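Local atomic coordinates of PR domain zinc finger protein 2 (Homo sapiens, PDB entry 2QPW), a protein that uses S-adenosyl-L-methionine to methylate histone H3 through its N-terminal PR (SET-related) domain, and may also act as a DNA-binding transcription factor. Residues 103-108 and 139-144; 58-63 and 123-128; 73-78 and 90-95. All blocks are in the same frame, centred on the assembly; numbering follows the deposited sequence. Where two conformers were deposited one is given.

Contact 1: residues 103-108 and 139-144; sequences VNWACS and VWYNGE
Trp105 and Val139 pair as a parallel beta bridge, their CA atoms 4.9 Å apart, flanked by two backbone hydrogen bonds. Val139 N donates to Asn104 O at 3.1 Å, and Ala106 N donates to Val139 O at 2.9 Å. Both bridge side chains leave on the same face of the sheet. Val139 CG1 sits over the five-membered ring of Trp105 as a CH-pi contact, 4.1 Å from its centroid and 16° off the normal. A chi1 of 70° puts this methyl between the backbone N and carbonyl carbon of Val139. Trp140 CD1 comes to the indole edge in plane, 4.0 Å from Trp105 CE3. Further along, Trp105 CZ3 rests over the rim of one face of Tyr141, 3.7 Å from Tyr141 CE1; the ring planes meet obliquely, at 58°. Trp105 NE1 bonds to Val74 O. Trp140 itself lies between Tyr141 CD2 on one face and the Ser108 carbonyl carbon on the other. A single water accepts from Ser108 N and from Trp140 NE1, 3.1 Å from the latter. Asn104 to Cys107 and the stretch ending at Tyr141 probably correspond to the NHxC and ELxxDY motifs of SET relatives, consistent with that fold's pseudoknot. Chemically, two backbone bonds set the register, while the rings meet by apolar and CH-pi contact and Trp140 NE1 uses a water.

Contact 2: residues 58-63 and 123-128; sequences GPFVGD and IYYKTL
Phe60 and Ile123 meet at the edge of a mixed beta-sheet of the SET-related PR domain, where segment 58-63 leaves edge strand 56-57, antiparallel to strand 122-127. One direct hydrogen bond ties the two segments together, from Phe60 N to Ile123 O at 2.8 Å. It is nearly straight at the acceptor, with a C=O...N angle of 176°.

The tight part lies around Tyr124. Gly58 and Pro59, joined by a cis peptide, run across its ring, and Tyr124 CE1 comes within 3.5 Å of Pro59 N. Pro59 CB stands over the ring face as a CH-pi contact, 4.1 Å from the centroid and 24° off the normal. The pyrrolidine and the phenol lie side by side and point the same way, bringing Pro59 CD to 3.8 Å from Tyr124 OH. Although closely fitted, this pair is only partly buried.

The inner side is more loosely matched across the two segments, yet it faces the protein core. With CG anti to the backbone N (chi1 -177°), Phe60 carries its ring inward, where CD1 lies 3.7 Å from Tyr125 OH in an oblique approach. That hydroxyl accepts a hydrogen bond from Trp77 NE1, and the Trp77 ring also meets Phe60 edge-to-face. Past the direct backbone bond, Phe60 O and Ile123 N are bridged by a water instead of bonding directly: it donates to Phe60 O at 2.8 Å and accepts from Ile123 N at 2.9 Å.

Contact 3: residues 73-78 and 90-95; sequences NVYMWE and DATDPE
Asp90 OD1, which lies beside the carbonyl of Tyr75 and across from Met76 CB, accepts two hydrogen bonds from Thr92. The hydroxyl OG1 of Thr92 donates to its syn lone pair at 2.7 Å, and Asn72 ND2 bonds to the same hydroxyl. The backbone N of Thr92 reaches Asp90 OD1 at 3.0 Å, but from 54° above the carboxylate plane, closing an Asx turn. With CG anti to the backbone N (chi1 -173°), the Asp90 carboxylate is placed where OD1 meets both Thr92 donors.

Across the segments, Ala91 N donates to Tyr75 O at 2.8 Å, and Ala91 CB lies 3.6 Å from Tyr75 O. Beside this bond, Met76 and Asp90 form a non-hydrogen-bonded antiparallel pair with CA atoms 4.6 Å apart. It lies where strand 76-81 meets the end of strand 85-90, in the three-stranded sheet completed by strand 63-65.

Tyr75 touches Thr92 by its root: Tyr75 CB is 3.6 Å from Thr92 N, while the ring is turned off from Thr92. Val74 CG1 lies over the centre of one face of the Tyr75 ring, 3.8 Å above its plane. Arg101 makes a cation-pi contact with that ring and also donates to Ala91 O and Thr92 O, joining the aromatic group to the turn.

The other carboxylate oxygen, Asp90 OD2, forms salt bridges with Lys65 and Lys71. One carboxylate thus meets the Asx turn through OD1 and two lysine charges through OD2, consistent with an ionised side chain despite its burial.

Overall arrangement
The three contacts lie within one PR domain, with centres 12 to 15 Å apart, and converge on Trp77. From contact 3, its NE1 reaches Tyr125 OH of contact 2 at 2.9 Å, and its CH2 packs 3.5 Å from CH2 of Trp105 in contact 1. Tyr125 also joins contact 2 to contact 1, its CE2 lying 3.9 Å from Val103 CB. Contacts 2 and 3 share a backbone link, Asp90 N to Asp63 O. Along the chain, contact 3 is nested inside the loop closed by contact 2, whereas contacts 1 and 2 interleave. Contact 1 probably lies close to the methyl-transfer site, since in SET relatives the corresponding motifs line it.

Contact 1: residues 103-108 and 139-144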
loop_
_atom_site.group_PDB
_atom_site.type_symbol
_atom_site.label_atom_id
_atom_site.label_comp_id
_atom_site.label_asym_id
_atom_site.label_seq_id
_atom_site.Cartn_x
_atom_site.Cartn_y
_atom_site.Cartn_z
ATOM N N VAL A 103 -0.179 0.601 3.399
ATOM C CA VAL A 103 0.973 1.283 2.739
ATOM C C VAL A 103 0.457 2.469 1.899
ATOM O O VAL A 103 -0.280 2.292 0.883
ATOM C CB VAL A 103 1.774 0.310 1.843
ATOM C CG1 VAL A 103 2.888 1.033 1.048
ATOM C CG2 VAL A 103 2.325 -0.878 2.671
ATOM N N ASN A 104 0.806 3.678 2.327
ATOM C CA ASN A 104 0.376 4.876 1.618
ATOM C C ASN A 104 1.096 5.062 0.276
ATOM O O ASN A 104 2.150 4.480 0.042
ATOM C CB ASN A 104 0.556 6.117 2.512
ATOM C CG ASN A 104 -0.439 7.235 2.193
ATOM O OD1 ASN A 104 -1.249 7.135 1.253
ATOM N ND2 ASN A 104 -0.364 8.332 2.969
ATOM N N TRP A 105 0.524 5.899 -0.610
ATOM C CA TRP A 105 1.116 6.177 -1.915
ATOM C C TRP A 105 2.057 7.401 -1.824
ATOM O O TRP A 105 1.733 8.409 -1.170
ATOM C CB TRP A 105 0.005 6.510 -2.917
ATOM C CG TRP A 105 -0.819 5.359 -3.348
ATOM C CD1 TRP A 105 -1.854 4.764 -2.650
ATOM C CD2 TRP A 105 -0.687 4.631 -4.569
ATOM N NE1 TRP A 105 -2.374 3.721 -3.381
ATOM C CE2 TRP A 105 -1.679 3.618 -4.562
ATOM C CE3 TRP A 105 0.151 4.755 -5.686
ATOM C CZ2 TRP A 105 -1.867 2.745 -5.647
ATOM C CZ3 TRP A 105 -0.044 3.897 -6.764
ATOM C CH2 TRP A 105 -1.016 2.885 -6.717
ATOM N N ALA A 106 3.197 7.313 -2.515
ATOM C CA ALA A 106 4.089 8.439 -2.697
ATOM C C ALA A 106 3.378 9.498 -3.542
ATOM O O ALA A 106 2.528 9.156 -4.359
ATOM C CB ALA A 106 5.348 7.969 -3.373
ATOM N N CYS A 107 3.681 10.780 -3.286
ATOM C CA CYS A 107 3.122 11.897 -4.070
ATOM C C CYS A 107 3.942 12.093 -5.303
ATOM O O CYS A 107 5.131 12.489 -5.200
ATOM C CB CYS A 107 3.157 13.201 -3.267
ATOM S SG CYS A 107 1.994 13.193 -1.990
ATOM N N SER A 108 3.344 11.829 -6.473
ATOM C CA SER A 108 4.059 11.892 -7.760
ATOM C C SER A 108 5.400 11.102 -7.676
ATOM O O SER A 108 6.411 11.476 -8.280
ATOM C CB SER A 108 4.340 13.350 -8.177
ATOM O OG SER A 108 3.159 14.140 -8.208
ATOM N N VAL A 139 4.422 3.353 -1.684
ATOM C CA VAL A 139 4.345 2.671 -3.004
ATOM C C VAL A 139 4.063 3.684 -4.114
ATOM O O VAL A 139 3.451 4.748 -3.870
ATOM C CB VAL A 139 3.269 1.534 -2.967
ATOM C CG1 VAL A 139 1.802 2.054 -2.874
ATOM C CG2 VAL A 139 3.453 0.516 -4.140
ATOM N N TRP A 140 4.505 3.375 -5.330
ATOM C CA TRP A 140 4.040 4.144 -6.517
ATOM C C TRP A 140 4.132 3.191 -7.730
ATOM O O TRP A 140 4.536 2.018 -7.572
ATOM C CB TRP A 140 4.868 5.445 -6.750
ATOM C CG TRP A 140 4.021 6.573 -7.401
ATOM C CD1 TRP A 140 3.024 7.296 -6.807
ATOM C CD2 TRP A 140 4.121 7.058 -8.742
ATOM N NE1 TRP A 140 2.480 8.207 -7.706
ATOM C CE2 TRP A 140 3.136 8.071 -8.902
ATOM C CE3 TRP A 140 4.931 6.719 -9.836
ATOM C CZ2 TRP A 140 2.955 8.749 -10.100
ATOM C CZ3 TRP A 140 4.749 7.415 -11.051
ATOM C CH2 TRP A 140 3.765 8.409 -11.164
ATOM N N TYR A 141 3.757 3.669 -8.924
ATOM C CA TYR A 141 3.850 2.834 -10.123
ATOM C C TYR A 141 5.290 2.541 -10.540
ATOM O O TYR A 141 6.217 3.235 -10.136
ATOM C CB TYR A 141 3.131 3.516 -11.316
ATOM C CG TYR A 141 1.702 3.888 -11.028
ATOM C CD1 TYR A 141 0.758 2.924 -10.724
ATOM C CD2 TYR A 141 1.323 5.220 -10.982
ATOM C CE1 TYR A 141 -0.575 3.287 -10.409
ATOM C CE2 TYR A 141 0.009 5.595 -10.685
ATOM C CZ TYR A 141 -0.927 4.618 -10.396
ATOM O OH TYR A 141 -2.226 4.977 -10.126
ATOM N N ASN A 142 5.466 1.520 -11.378
ATOM C CA ASN A 142 6.708 1.330 -12.134
ATOM C C ASN A 142 6.969 2.458 -13.144
ATOM O O ASN A 142 6.048 2.965 -13.767
ATOM C CB ASN A 142 6.655 -0.040 -12.815
ATOM C CG ASN A 142 6.798 -1.146 -11.815
ATOM O OD1 ASN A 142 7.678 -1.079 -10.967
ATOM N ND2 ASN A 142 5.940 -2.157 -11.883
ATOM N N GLY A 143 8.220 2.874 -13.258
ATOM C CA GLY A 143 8.599 3.928 -14.236
ATOM C C GLY A 143 9.418 3.402 -15.407
ATOM O O GLY A 143 9.884 2.260 -15.397
ATOM N N GLU A 144 9.575 4.217 -16.450
ATOM C CA GLU A 144 10.439 3.799 -17.561
ATOM C C GLU A 144 11.867 4.237 -17.246
ATOM O O GLU A 144 12.196 5.429 -17.313
ATOM C CB GLU A 144 9.920 4.274 -18.925
ATOM C CG GLU A 144 8.466 3.828 -19.186
ATOM C CD GLU A 144 8.219 3.228 -20.569
ATOM O OE1 GLU A 144 7.516 3.888 -21.372
ATOM O OE2 GLU A 144 8.691 2.095 -20.850
HETATM O O HOH W 1 0.764 10.780 -7.357
#

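Contact 2: residues 58-63 and 123-128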
loop_
_atom_site.group_PDB
_atom_site.type_symbol
_atom_site.label_atom_id
_atom_site.label_comp_id
_atom_site.label_asym_id
_atom_site.label_seq_id
_atom_site.Cartn_x
_atom_site.Cartn_y
_atom_site.Cartn_z
ATOM N N GLY A 58 3.765 -9.409 0.578
ATOM C CA GLY A 58 2.469 -9.714 -0.032
ATOM C C GLY A 58 2.061 -11.195 0.101
ATOM O O GLY A 58 2.702 -11.958 0.833
ATOM N N PRO A 59 1.000 -11.612 -0.608
ATOM C CA PRO A 59 0.303 -10.805 -1.615
ATOM C C PRO A 59 -0.655 -9.768 -1.034
ATOM O O PRO A 59 -1.237 -9.982 0.045
ATOM C CB PRO A 59 -0.534 -11.846 -2.367
ATOM C CG PRO A 59 -0.783 -12.939 -1.332
ATOM C CD PRO A 59 0.444 -12.973 -0.483
ATOM N N PHE A 60 -0.892 -8.699 -1.798
ATOM C CA PHE A 60 -2.039 -7.792 -1.556
ATOM C C PHE A 60 -3.327 -8.555 -1.856
ATOM O O PHE A 60 -3.454 -9.132 -2.938
ATOM C CB PHE A 60 -1.892 -6.531 -2.464
ATOM C CG PHE A 60 -2.964 -5.461 -2.276
ATOM C CD1 PHE A 60 -2.659 -4.271 -1.604
ATOM C CD2 PHE A 60 -4.247 -5.606 -2.832
ATOM C CE1 PHE A 60 -3.633 -3.256 -1.439
ATOM C CE2 PHE A 60 -5.232 -4.595 -2.687
ATOM C CZ PHE A 60 -4.921 -3.427 -1.964
ATOM N N VAL A 61 -4.302 -8.544 -0.933
ATOM C CA VAL A 61 -5.619 -9.203 -1.205
ATOM C C VAL A 61 -6.822 -8.258 -1.016
ATOM O O VAL A 61 -6.709 -7.221 -0.363
ATOM C CB VAL A 61 -5.844 -10.537 -0.389
ATOM C CG1 VAL A 61 -4.615 -11.495 -0.546
ATOM C CG2 VAL A 61 -6.139 -10.239 1.098
ATOM N N GLY A 62 -7.942 -8.608 -1.636
ATOM C CA GLY A 62 -9.147 -7.748 -1.588
ATOM C C GLY A 62 -10.280 -8.426 -2.349
ATOM O O GLY A 62 -10.047 -9.443 -2.992
ATOM N N ASP A 63 -11.495 -7.868 -2.247
ATOM C CA ASP A 63 -12.684 -8.391 -2.952
ATOM C C ASP A 63 -12.529 -8.181 -4.469
ATOM O O ASP A 63 -12.093 -7.115 -4.888
ATOM C CB ASP A 63 -13.946 -7.643 -2.445
ATOM C CG ASP A 63 -14.512 -8.199 -1.127
ATOM O OD1 ASP A 63 -14.070 -9.273 -0.606
ATOM O OD2 ASP A 63 -15.469 -7.557 -0.635
ATOM N N ILE A 123 -0.872 -9.089 -6.714
ATOM C CA ILE A 123 0.111 -8.008 -6.563
ATOM C C ILE A 123 0.983 -8.193 -5.313
ATOM O O ILE A 123 0.450 -8.397 -4.224
ATOM C CB ILE A 123 -0.617 -6.636 -6.537
ATOM C CG1 ILE A 123 -1.374 -6.431 -7.863
ATOM C CG2 ILE A 123 0.352 -5.471 -6.253
ATOM C CD1 ILE A 123 -0.478 -6.303 -9.108
ATOM N N TYR A 124 2.304 -8.117 -5.485
ATOM C CA TYR A 124 3.259 -8.044 -4.364
ATOM C C TYR A 124 3.965 -6.680 -4.447
ATOM O O TYR A 124 3.996 -6.056 -5.521
ATOM C CB TYR A 124 4.305 -9.161 -4.490
ATOM C CG TYR A 124 3.742 -10.551 -4.251
ATOM C CD1 TYR A 124 4.018 -11.248 -3.059
ATOM C CD2 TYR A 124 2.925 -11.169 -5.208
ATOM C CE1 TYR A 124 3.476 -12.552 -2.844
ATOM C CE2 TYR A 124 2.403 -12.453 -5.004
ATOM C CZ TYR A 124 2.685 -13.134 -3.810
ATOM O OH TYR A 124 2.161 -14.431 -3.595
ATOM N N TYR A 125 4.558 -6.241 -3.338
ATOM C CA TYR A 125 5.317 -4.977 -3.295
ATOM C C TYR A 125 6.788 -5.363 -3.096
ATOM O O TYR A 125 7.094 -6.218 -2.229
ATOM C CB TYR A 125 4.871 -4.110 -2.108
ATOM C CG TYR A 125 3.483 -3.466 -2.193
ATOM C CD1 TYR A 125 2.726 -3.487 -3.387
ATOM C CD2 TYR A 125 2.938 -2.817 -1.088
ATOM C CE1 TYR A 125 1.465 -2.849 -3.459
ATOM C CE2 TYR A 125 1.693 -2.181 -1.149
ATOM C CZ TYR A 125 0.964 -2.214 -2.343
ATOM O OH TYR A 125 -0.255 -1.568 -2.381
ATOM N N LYS A 126 7.684 -4.776 -3.889
ATOM C CA LYS A 126 9.125 -5.066 -3.781
ATOM C C LYS A 126 9.856 -3.759 -3.463
ATOM O O LYS A 126 9.452 -2.697 -3.957
ATOM C CB LYS A 126 9.640 -5.676 -5.077
ATOM C CG LYS A 126 11.075 -6.173 -4.984
ATOM C CD LYS A 126 11.546 -6.890 -6.244
ATOM C CE LYS A 126 11.433 -8.376 -6.131
ATOM N NZ LYS A 126 12.104 -8.989 -7.332
ATOM N N THR A 127 10.901 -3.820 -2.634
ATOM C CA THR A 127 11.651 -2.589 -2.304
ATOM C C THR A 127 12.563 -2.161 -3.470
ATOM O O THR A 127 13.326 -2.970 -4.050
ATOM C CB THR A 127 12.482 -2.690 -0.986
ATOM O OG1 THR A 127 13.440 -3.738 -1.121
ATOM C CG2 THR A 127 11.572 -2.994 0.253
ATOM N N LEU A 128 12.469 -0.869 -3.793
ATOM C CA LEU A 128 13.148 -0.238 -4.915
ATOM C C LEU A 128 14.567 0.163 -4.513
ATOM O O LEU A 128 15.467 0.320 -5.355
ATOM C CB LEU A 128 12.323 1.001 -5.306
ATOM C CG LEU A 128 12.714 1.887 -6.483
ATOM C CD1 LEU A 128 12.929 1.063 -7.753
ATOM C CD2 LEU A 128 11.600 2.953 -6.690
HETATM O O HOH W 2 -3.590 -8.802 -5.720
#

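Contact 3: residues 73-78 and 90-95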
loop_
_atom_site.group_PDB
_atom_site.type_symbol
_atom_site.label_atom_id
_atom_site.label_comp_id
_atom_site.label_asym_id
_atom_site.label_seq_id
_atom_site.Cartn_x
_atom_site.Cartn_y
_atom_site.Cartn_z
ATOM N N ASN A 73 -9.302 4.949 -6.170
ATOM C CA ASN A 73 -8.106 4.346 -6.760
ATOM C C ASN A 73 -6.962 4.254 -5.731
ATOM O O ASN A 73 -5.772 4.239 -6.093
ATOM C CB ASN A 73 -7.635 5.168 -7.977
ATOM C CG ASN A 73 -8.699 5.318 -9.045
ATOM O OD1 ASN A 73 -9.238 4.334 -9.531
ATOM N ND2 ASN A 73 -8.989 6.568 -9.436
ATOM N N VAL A 74 -7.323 4.236 -4.446
ATOM C CA VAL A 74 -6.334 4.274 -3.363
ATOM C C VAL A 74 -6.088 2.876 -2.753
ATOM O O VAL A 74 -4.944 2.436 -2.636
ATOM C CB VAL A 74 -6.761 5.293 -2.263
ATOM C CG1 VAL A 74 -5.834 5.181 -1.073
ATOM C CG2 VAL A 74 -6.766 6.730 -2.861
ATOM N N TYR A 75 -7.168 2.173 -2.426
ATOM C CA TYR A 75 -7.099 0.898 -1.719
ATOM C C TYR A 75 -7.330 -0.321 -2.656
ATOM O O TYR A 75 -7.862 -1.341 -2.207
ATOM C CB TYR A 75 -8.129 0.926 -0.573
ATOM C CG TYR A 75 -7.834 1.951 0.506
ATOM C CD1 TYR A 75 -6.714 1.795 1.333
ATOM C CD2 TYR A 75 -8.670 3.051 0.719
ATOM C CE1 TYR A 75 -6.434 2.685 2.350
ATOM C CE2 TYR A 75 -8.362 3.998 1.770
ATOM C CZ TYR A 75 -7.240 3.780 2.559
ATOM O OH TYR A 75 -6.898 4.625 3.622
ATOM N N MET A 76 -6.888 -0.219 -3.922
ATOM C CA MET A 76 -7.156 -1.248 -4.948
ATOM C C MET A 76 -6.061 -1.366 -6.008
ATOM O O MET A 76 -5.333 -0.395 -6.274
ATOM C CB MET A 76 -8.513 -0.977 -5.645
ATOM C CG MET A 76 -8.490 0.106 -6.762
ATOM S SD MET A 76 -8.218 -0.583 -8.456
ATOM C CE MET A 76 -8.402 0.843 -9.496
ATOM N N TRP A 77 -5.973 -2.553 -6.609
ATOM C CA TRP A 77 -5.131 -2.813 -7.793
ATOM C C TRP A 77 -5.985 -3.521 -8.857
ATOM O O TRP A 77 -6.972 -4.197 -8.527
ATOM C CB TRP A 77 -3.912 -3.693 -7.442
ATOM C CG TRP A 77 -2.886 -2.924 -6.598
ATOM C CD1 TRP A 77 -2.801 -2.897 -5.222
ATOM C CD2 TRP A 77 -1.822 -2.095 -7.083
ATOM N NE1 TRP A 77 -1.765 -2.068 -4.827
ATOM C CE2 TRP A 77 -1.144 -1.569 -5.943
ATOM C CE3 TRP A 77 -1.387 -1.712 -8.367
ATOM C CZ2 TRP A 77 -0.040 -0.693 -6.055
ATOM C CZ3 TRP A 77 -0.281 -0.830 -8.489
ATOM C CH2 TRP A 77 0.356 -0.307 -7.312
ATOM N N GLU A 78 -5.567 -3.425 -10.118
ATOM C CA GLU A 78 -6.284 -4.155 -11.204
ATOM C C GLU A 78 -5.493 -5.364 -11.673
ATOM O O GLU A 78 -4.276 -5.258 -11.908
ATOM C CB GLU A 78 -6.605 -3.171 -12.353
ATOM C CG GLU A 78 -7.552 -2.049 -11.857
ATOM C CD GLU A 78 -7.863 -1.006 -12.910
ATOM O OE1 GLU A 78 -8.640 -1.340 -13.836
ATOM O OE2 GLU A 78 -7.379 0.154 -12.774
ATOM N N ASP A 90 -10.145 -5.092 -4.278
ATOM C CA ASP A 90 -10.561 -3.917 -3.500
ATOM C C ASP A 90 -10.462 -4.179 -1.990
ATOM O O ASP A 90 -11.192 -5.028 -1.447
ATOM C CB ASP A 90 -12.018 -3.547 -3.842
ATOM C CG ASP A 90 -12.462 -2.243 -3.195
ATOM O OD1 ASP A 90 -11.600 -1.488 -2.683
ATOM O OD2 ASP A 90 -13.686 -1.953 -3.235
ATOM N N ALA A 91 -9.554 -3.454 -1.332
ATOM C CA ALA A 91 -9.345 -3.557 0.115
ATOM C C ALA A 91 -9.834 -2.294 0.833
ATOM O O ALA A 91 -9.425 -2.020 1.970
ATOM C CB ALA A 91 -7.851 -3.837 0.447
ATOM N N THR A 92 -10.707 -1.517 0.186
ATOM C CA THR A 92 -11.320 -0.340 0.844
ATOM C C THR A 92 -11.878 -0.695 2.245
ATOM O O THR A 92 -11.653 0.047 3.217
ATOM C CB THR A 92 -12.411 0.359 -0.054
ATOM O OG1 THR A 92 -11.819 0.783 -1.288
ATOM C CG2 THR A 92 -12.977 1.574 0.630
ATOM N N ASP A 93 -12.568 -1.843 2.334
ATOM C CA ASP A 93 -13.006 -2.430 3.617
ATOM C C ASP A 93 -11.822 -3.243 4.186
ATOM O O ASP A 93 -11.424 -4.254 3.620
ATOM C CB ASP A 93 -14.224 -3.346 3.371
ATOM C CG ASP A 93 -14.720 -4.043 4.639
ATOM O OD1 ASP A 93 -14.063 -3.911 5.706
ATOM O OD2 ASP A 93 -15.766 -4.751 4.532
ATOM N N PRO A 94 -11.233 -2.789 5.304
ATOM C CA PRO A 94 -10.002 -3.482 5.746
ATOM C C PRO A 94 -10.186 -4.943 6.213
ATOM O O PRO A 94 -9.213 -5.703 6.234
ATOM C CB PRO A 94 -9.506 -2.631 6.914
ATOM C CG PRO A 94 -10.684 -1.909 7.422
ATOM C CD PRO A 94 -11.632 -1.700 6.218
ATOM N N GLU A 95 -11.411 -5.324 6.558
ATOM C CA GLU A 95 -11.749 -6.733 6.819
ATOM C C GLU A 95 -11.539 -7.664 5.623
ATOM O O GLU A 95 -11.490 -8.892 5.791
ATOM C CB GLU A 95 -13.210 -6.844 7.307
ATOM C CG GLU A 95 -13.453 -6.151 8.667
ATOM C CD GLU A 95 -13.033 -6.994 9.901
ATOM O OE1 GLU A 95 -12.543 -8.139 9.780
ATOM O OE2 GLU A 95 -13.217 -6.479 11.026
#